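Naphthalene dioxygenase small subunit (Rhodococcus sp., PDB 2B1X) is the beta subunit of a Rieske non-heme iron naphthalene 1,2-dioxygenase, an enzyme that adds dioxygen to the aromatic ring, and probably serves a mainly structural role. Local coordinates at residues Val45-Val50 and Lys153-Leu158. Sequence-based numbering, arbitrary orientation.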
# COMPACT_ATOMS: atom_id res chain seq x y z
N VAL B 45 26.66 -13.49 -0.10
CA VAL B 45 26.57 -12.04 0.18
C VAL B 45 25.41 -11.26 -0.43
O VAL B 45 24.99 -11.53 -1.56
CB VAL B 45 27.95 -11.25 0.04
CG1 VAL B 45 29.17 -12.20 -0.05
CG2 VAL B 45 27.94 -10.20 -1.05
N VAL B 46 24.89 -10.32 0.35
CA VAL B 46 23.83 -9.39 -0.07
C VAL B 46 24.39 -7.98 0.07
O VAL B 46 24.48 -7.45 1.18
CB VAL B 46 22.58 -9.58 0.82
CG1 VAL B 46 21.42 -8.67 0.36
CG2 VAL B 46 22.18 -11.08 0.86
N PRO B 47 24.80 -7.37 -1.04
CA PRO B 47 25.36 -6.02 -1.02
C PRO B 47 24.36 -4.92 -0.75
O PRO B 47 23.15 -5.08 -0.96
CB PRO B 47 25.91 -5.85 -2.45
CG PRO B 47 26.04 -7.22 -2.94
CD PRO B 47 24.88 -7.98 -2.38
N ILE B 48 24.89 -3.78 -0.31
CA ILE B 48 24.12 -2.56 -0.16
C ILE B 48 24.24 -1.77 -1.46
O ILE B 48 25.32 -1.75 -2.05
CB ILE B 48 24.64 -1.70 1.03
CG1 ILE B 48 24.59 -2.53 2.32
CG2 ILE B 48 23.78 -0.42 1.18
CD1 ILE B 48 25.16 -1.78 3.49
N ARG B 49 23.13 -1.16 -1.88
CA ARG B 49 23.13 -0.25 -3.02
C ARG B 49 22.61 1.11 -2.56
O ARG B 49 21.79 1.18 -1.65
CB ARG B 49 22.16 -0.77 -4.09
CG ARG B 49 22.61 -2.06 -4.74
CD ARG B 49 21.66 -2.62 -5.76
NE ARG B 49 21.81 -1.84 -6.97
CZ ARG B 49 21.12 -2.00 -8.09
NH1 ARG B 49 20.22 -2.96 -8.19
NH2 ARG B 49 21.35 -1.18 -9.10
N VAL B 50 23.11 2.17 -3.21
CA VAL B 50 22.64 3.53 -3.01
C VAL B 50 22.27 4.15 -4.36
O VAL B 50 22.90 3.85 -5.36
CB VAL B 50 23.68 4.40 -2.25
CG1 VAL B 50 23.93 3.84 -0.79
CG2 VAL B 50 25.02 4.48 -3.00
N LYS B 153 29.05 -20.26 -4.06
CA LYS B 153 28.93 -18.81 -3.98
C LYS B 153 27.54 -18.34 -4.38
O LYS B 153 26.92 -18.92 -5.26
CB LYS B 153 29.98 -18.13 -4.87
CG LYS B 153 30.13 -16.61 -4.68
CD LYS B 153 31.14 -16.03 -5.68
CE LYS B 153 31.05 -14.51 -5.76
NZ LYS B 153 31.71 -13.84 -4.60
N ARG B 154 27.06 -17.30 -3.72
CA ARG B 154 25.87 -16.60 -4.17
C ARG B 154 25.99 -15.13 -3.79
O ARG B 154 26.34 -14.79 -2.64
CB ARG B 154 24.61 -17.20 -3.55
CG ARG B 154 23.36 -16.34 -3.82
CD ARG B 154 22.04 -17.02 -3.49
NE ARG B 154 21.74 -18.07 -4.47
CZ ARG B 154 20.96 -19.12 -4.22
NH1 ARG B 154 20.45 -19.27 -3.01
NH2 ARG B 154 20.73 -20.01 -5.17
N VAL B 155 25.69 -14.27 -4.77
CA VAL B 155 25.50 -12.85 -4.51
C VAL B 155 24.04 -12.49 -4.83
O VAL B 155 23.57 -12.70 -5.97
CB VAL B 155 26.44 -12.01 -5.43
CG1 VAL B 155 26.18 -10.50 -5.28
CG2 VAL B 155 27.92 -12.35 -5.21
N VAL B 156 23.32 -11.96 -3.85
CA VAL B 156 21.93 -11.51 -4.07
C VAL B 156 21.95 -10.01 -4.17
O VAL B 156 22.13 -9.34 -3.17
CB VAL B 156 20.95 -11.95 -2.96
CG1 VAL B 156 19.49 -11.59 -3.33
CG2 VAL B 156 21.04 -13.47 -2.70
N LEU B 157 21.80 -9.49 -5.39
CA LEU B 157 21.67 -8.06 -5.62
C LEU B 157 20.20 -7.61 -5.71
O LEU B 157 19.51 -7.84 -6.72
CB LEU B 157 22.37 -7.68 -6.92
CG LEU B 157 23.00 -6.29 -6.99
CD1 LEU B 157 23.81 -5.91 -5.75
CD2 LEU B 157 23.87 -6.13 -8.31
N LEU B 158 19.71 -6.94 -4.68
CA LEU B 158 18.30 -6.54 -4.66
C LEU B 158 18.09 -5.26 -5.46
O LEU B 158 18.96 -4.38 -5.47
CB LEU B 158 17.80 -6.36 -3.22
CG LEU B 158 17.98 -7.60 -2.32
CD1 LEU B 158 17.80 -7.22 -0.83
CD2 LEU B 158 16.96 -8.69 -2.71
O HOH W 1 21.68 -6.60 -2.57
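Val46 and Val156 lie side by side on one face of the sheet and point the same way, with Val46 CG2 4.1 Å from Val156 CB. Val46 CG1 is anti to the backbone N (chi1 -177°), which sets this methyl 4.1 Å from Leu158 CD1. On the other face, Pro47 CG meets two side chains: it is 3.8 Å from Leu157 CD1 and also touches Val155 CG1. Both cross the proline at about a right angle.

The backbones run parallel here. Val45 N donates to Arg154 O at 2.9 Å, and Val156 N donates to Val45 O. Pro47 has no N-H to continue this pattern, and the strands diverge. One water fills in: it donates to Pro47 O and Val156 O and accepts from Leu158 N, at 2.9 Å from that nitrogen.

Arg49 closes the polar edge. Its CD packs on Leu157 CD1, and the chain bends at chi3 (77°). Arg49 NH1 then makes a weak hydrogen bond of 3.3 Å to Leu158 O, which lies near the guanidinium plane. The stronger partner is Asp59, in a salt bridge with NH2. A leucine here would probably leave Asp59 without its positive mate and Leu158 O without this donor.

The pair joins strand 42-49 to strand 148-158 in the curved mixed sheet of this NTF2-like fold. Strand 67-69 flanks the first and strand 132-145 the second, and Val60 of strand 60-61 touches both Pro47 and Leu157.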